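Local atomic coordinates of conjugal transfer protein TRWB (Escherichia coli, PDB entry 1E9R), a protein that probably uses the energy of ATP to couple DNA to the type IV secretion machinery during bacterial conjugation. Residues L105-W115 against M251-W262. Numbering follows the deposited sequence.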
loop_
_atom_site.group_PDB
_atom_site.type_symbol
_atom_site.label_atom_id
_atom_site.label_comp_id
_atom_site.label_asym_id
_atom_site.label_seq_id
_atom_site.Cartn_x
_atom_site.Cartn_y
_atom_site.Cartn_z
ATOM N N LEU B 105 41.846 6.735 5.836
ATOM C CA LEU B 105 41.142 7.293 4.696
ATOM C C LEU B 105 40.167 8.292 5.275
ATOM O O LEU B 105 39.179 7.929 5.911
ATOM C CB LEU B 105 40.400 6.220 3.906
ATOM C CG LEU B 105 41.264 5.444 2.914
ATOM C CD1 LEU B 105 40.380 4.515 2.112
ATOM C CD2 LEU B 105 41.998 6.406 1.983
ATOM N N ASN B 106 40.484 9.563 5.073
ATOM C CA ASN B 106 39.693 10.674 5.565
ATOM C C ASN B 106 40.223 11.854 4.771
ATOM O O ASN B 106 41.347 12.295 5.007
ATOM C CB ASN B 106 39.968 10.893 7.050
ATOM C CG ASN B 106 39.177 12.047 7.624
ATOM O OD1 ASN B 106 38.845 12.999 6.920
ATOM N ND2 ASN B 106 38.886 11.980 8.918
ATOM N N PRO B 107 39.428 12.381 3.817
ATOM C CA PRO B 107 39.855 13.515 2.986
ATOM C C PRO B 107 40.400 14.754 3.706
ATOM O O PRO B 107 41.164 15.522 3.117
ATOM C CB PRO B 107 38.608 13.818 2.142
ATOM C CG PRO B 107 37.485 13.343 2.988
ATOM C CD PRO B 107 38.014 12.050 3.554
ATOM N N TYR B 108 40.035 14.929 4.975
ATOM C CA TYR B 108 40.470 16.094 5.740
ATOM C C TYR B 108 41.502 15.820 6.841
ATOM O O TYR B 108 41.745 16.661 7.709
ATOM C CB TYR B 108 39.241 16.797 6.325
ATOM C CG TYR B 108 38.211 17.190 5.273
ATOM C CD1 TYR B 108 37.299 16.255 4.760
ATOM C CD2 TYR B 108 38.150 18.493 4.783
ATOM C CE1 TYR B 108 36.351 16.617 3.785
ATOM C CE2 TYR B 108 37.212 18.862 3.810
ATOM C CZ TYR B 108 36.320 17.923 3.319
ATOM O OH TYR B 108 35.412 18.304 2.358
ATOM N N ASP B 109 42.120 14.648 6.795
ATOM C CA ASP B 109 43.125 14.302 7.780
ATOM C C ASP B 109 44.473 14.298 7.067
ATOM O O ASP B 109 44.620 13.742 5.976
ATOM C CB ASP B 109 42.821 12.931 8.398
ATOM C CG ASP B 109 43.666 12.642 9.617
ATOM O OD1 ASP B 109 44.889 12.476 9.463
ATOM O OD2 ASP B 109 43.112 12.583 10.732
ATOM N N GLN B 110 45.441 14.950 7.697
ATOM C CA GLN B 110 46.800 15.081 7.194
ATOM C C GLN B 110 47.414 13.729 6.841
ATOM O O GLN B 110 48.177 13.600 5.874
ATOM C CB GLN B 110 47.644 15.761 8.279
ATOM C CG GLN B 110 49.074 16.091 7.905
ATOM C CD GLN B 110 49.154 17.168 6.843
ATOM O OE1 GLN B 110 49.111 16.884 5.642
ATOM N NE2 GLN B 110 49.256 18.419 7.283
ATOM N N ARG B 111 47.063 12.722 7.638
ATOM C CA ARG B 111 47.591 11.369 7.491
ATOM C C ARG B 111 46.931 10.483 6.434
ATOM O O ARG B 111 47.431 9.407 6.130
ATOM C CB ARG B 111 47.531 10.664 8.853
ATOM C CG ARG B 111 48.266 11.386 9.978
ATOM C CD ARG B 111 47.820 10.861 11.335
ATOM N NE ARG B 111 46.428 11.216 11.608
ATOM C CZ ARG B 111 45.780 10.919 12.730
ATOM N NH1 ARG B 111 46.398 10.250 13.692
ATOM N NH2 ARG B 111 44.528 11.315 12.900
ATOM N N THR B 112 45.818 10.923 5.870
ATOM C CA THR B 112 45.129 10.106 4.874
ATOM C C THR B 112 45.999 9.717 3.693
ATOM O O THR B 112 46.912 10.442 3.317
ATOM C CB THR B 112 43.897 10.825 4.292
ATOM O OG1 THR B 112 43.223 9.945 3.387
ATOM C CG2 THR B 112 44.316 12.072 3.520
ATOM N N LYS B 113 45.711 8.563 3.102
ATOM C CA LYS B 113 46.447 8.130 1.921
ATOM C C LYS B 113 45.778 8.852 0.748
ATOM O O LYS B 113 44.666 9.382 0.894
ATOM C CB LYS B 113 46.311 6.621 1.726
ATOM C CG LYS B 113 46.706 5.794 2.933
ATOM C CD LYS B 113 48.207 5.724 3.115
ATOM C CE LYS B 113 48.871 5.070 1.916
ATOM N NZ LYS B 113 50.351 4.976 2.093
ATOM N N GLY B 114 46.451 8.889 -0.401
ATOM C CA GLY B 114 45.882 9.538 -1.574
ATOM C C GLY B 114 45.074 8.501 -2.322
ATOM O O GLY B 114 45.511 7.353 -2.407
ATOM N N TRP B 115 43.919 8.875 -2.876
ATOM C CA TRP B 115 43.091 7.882 -3.560
ATOM C C TRP B 115 42.007 8.447 -4.474
ATOM O O TRP B 115 41.563 9.584 -4.305
ATOM C CB TRP B 115 42.427 6.990 -2.496
ATOM C CG TRP B 115 41.475 5.942 -3.032
ATOM C CD1 TRP B 115 41.773 4.650 -3.364
ATOM C CD2 TRP B 115 40.071 6.106 -3.275
ATOM N NE1 TRP B 115 40.642 3.996 -3.793
ATOM C CE2 TRP B 115 39.583 4.867 -3.751
ATOM C CE3 TRP B 115 39.175 7.181 -3.140
ATOM C CZ2 TRP B 115 38.237 4.671 -4.089
ATOM C CZ3 TRP B 115 37.840 6.986 -3.478
ATOM C CH2 TRP B 115 37.386 5.737 -3.947
ATOM N N MET B 251 30.531 16.440 9.684
ATOM C CA MET B 251 30.665 16.284 8.237
ATOM C C MET B 251 30.217 14.917 7.747
ATOM O O MET B 251 30.595 14.490 6.656
ATOM C CB MET B 251 32.114 16.468 7.816
ATOM C CG MET B 251 32.708 17.795 8.179
ATOM S SD MET B 251 33.752 18.293 6.831
ATOM C CE MET B 251 34.960 16.985 6.867
ATOM N N GLY B 252 29.428 14.224 8.558
ATOM C CA GLY B 252 28.959 12.908 8.171
ATOM C C GLY B 252 28.126 12.933 6.907
ATOM O O GLY B 252 28.438 12.251 5.937
ATOM N N PRO B 253 27.058 13.726 6.884
ATOM C CA PRO B 253 26.207 13.798 5.697
ATOM C C PRO B 253 26.964 14.058 4.407
ATOM O O PRO B 253 26.726 13.406 3.398
ATOM C CB PRO B 253 25.230 14.921 6.040
ATOM C CG PRO B 253 26.001 15.763 7.021
ATOM C CD PRO B 253 26.643 14.721 7.884
ATOM N N ALA B 254 27.875 15.017 4.436
ATOM C CA ALA B 254 28.650 15.347 3.251
ATOM C C ALA B 254 29.537 14.191 2.795
ATOM O O ALA B 254 29.762 14.002 1.595
ATOM C CB ALA B 254 29.503 16.582 3.527
ATOM N N LEU B 255 30.033 13.416 3.756
ATOM C CA LEU B 255 30.923 12.306 3.455
ATOM C C LEU B 255 30.229 10.974 3.223
ATOM O O LEU B 255 30.862 10.015 2.803
ATOM C CB LEU B 255 31.960 12.157 4.574
ATOM C CG LEU B 255 33.059 13.223 4.585
ATOM C CD1 LEU B 255 33.886 13.129 5.853
ATOM C CD2 LEU B 255 33.937 13.039 3.353
ATOM N N ARG B 256 28.933 10.914 3.492
ATOM C CA ARG B 256 28.161 9.682 3.322
ATOM C C ARG B 256 28.455 8.927 2.011
ATOM O O ARG B 256 28.759 7.731 2.027
ATOM C CB ARG B 256 26.668 10.000 3.434
ATOM C CG ARG B 256 25.784 8.803 3.628
ATOM C CD ARG B 256 24.364 9.251 3.871
ATOM N NE ARG B 256 23.485 8.135 4.220
ATOM C CZ ARG B 256 22.470 7.700 3.470
ATOM N NH1 ARG B 256 22.197 8.292 2.307
ATOM N NH2 ARG B 256 21.725 6.672 3.883
ATOM N N PRO B 257 28.366 9.604 0.854
ATOM C CA PRO B 257 28.658 8.855 -0.375
ATOM C C PRO B 257 30.100 8.343 -0.544
ATOM O O PRO B 257 30.315 7.261 -1.093
ATOM C CB PRO B 257 28.229 9.824 -1.488
ATOM C CG PRO B 257 28.284 11.151 -0.852
ATOM C CD PRO B 257 27.767 10.908 0.536
ATOM N N LEU B 258 31.083 9.112 -0.071
ATOM C CA LEU B 258 32.493 8.714 -0.169
ATOM C C LEU B 258 32.769 7.504 0.712
ATOM O O LEU B 258 33.353 6.524 0.257
ATOM C CB LEU B 258 33.430 9.848 0.267
ATOM C CG LEU B 258 34.758 9.943 -0.511
ATOM C CD1 LEU B 258 35.794 10.674 0.326
ATOM C CD2 LEU B 258 35.263 8.561 -0.880
ATOM N N ILE B 259 32.353 7.590 1.976
ATOM C CA ILE B 259 32.540 6.507 2.934
ATOM C C ILE B 259 31.804 5.270 2.409
ATOM O O ILE B 259 32.353 4.162 2.411
ATOM C CB ILE B 259 32.009 6.911 4.334
ATOM C CG1 ILE B 259 32.816 8.096 4.874
ATOM C CG2 ILE B 259 32.148 5.761 5.304
ATOM C CD1 ILE B 259 32.102 8.875 5.988
ATOM N N SER B 260 30.571 5.460 1.941
ATOM C CA SER B 260 29.806 4.352 1.372
ATOM C C SER B 260 30.600 3.759 0.207
ATOM O O SER B 260 30.642 2.550 0.026
ATOM C CB SER B 260 28.438 4.827 0.861
ATOM O OG SER B 260 27.640 5.309 1.922
ATOM N N ALA B 261 31.229 4.609 -0.589
ATOM C CA ALA B 261 32.013 4.117 -1.706
ATOM C C ALA B 261 33.141 3.218 -1.212
ATOM O O ALA B 261 33.369 2.132 -1.750
ATOM C CB ALA B 261 32.594 5.284 -2.492
ATOM N N TRP B 262 33.857 3.669 -0.189
ATOM C CA TRP B 262 34.964 2.884 0.323
ATOM C C TRP B 262 34.500 1.542 0.854
ATOM O O TRP B 262 35.048 0.494 0.487
ATOM C CB TRP B 262 35.727 3.654 1.411
ATOM C CG TRP B 262 36.586 4.772 0.860
ATOM C CD1 TRP B 262 37.225 4.798 -0.351
ATOM C CD2 TRP B 262 36.896 6.014 1.503
ATOM N NE1 TRP B 262 37.906 5.978 -0.500
ATOM C CE2 TRP B 262 37.721 6.745 0.621
ATOM C CE3 TRP B 262 36.554 6.582 2.736
ATOM C CZ2 TRP B 262 38.213 8.023 0.935
ATOM C CZ3 TRP B 262 37.043 7.857 3.050
ATOM C CH2 TRP B 262 37.863 8.560 2.149
#
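From L105 to Y108 the chain runs antiparallel to the first turns of helix 252-269, the CA atoms of L105 and W262 8.8 Å apart and those of Y108 and M251 10.1 Å. This is the edge of the P-loop NTPase core: the loop leaves strand 103-105, outermost in the large sheet within this chain, and the helix follows neighbouring strand 243-247. No hydrogen bond crosses. W262 buries more surface here than any other residue, with L105 CD1 3.7 Å from the centroid of its five-membered ring, almost on the normal, and L258 CD2 over the opposite face near the rim. The NE1 corner of that ring points at the six-membered face of W115 in a T-shaped pair, W262 NE1 3.1 Å from W115 CZ3, planes at 70°. W115 turns this face to W262 with CG anti to the backbone N (chi1 177°), its NE1 hydrogen-bonded to E120 OE2. Replacing W262 by an alanine is likely to leave L105 CD1 and the W115 face without their aromatic partner. Toward the helix start, P107 CG packs 3.6 Å from L255 CD2. M251, bent at chi2 and chi3, lays SD over the Y108 face 4.4 Å from the ring centroid (Met-aromatic), with CE in CH-pi contact 3.5 Å from it.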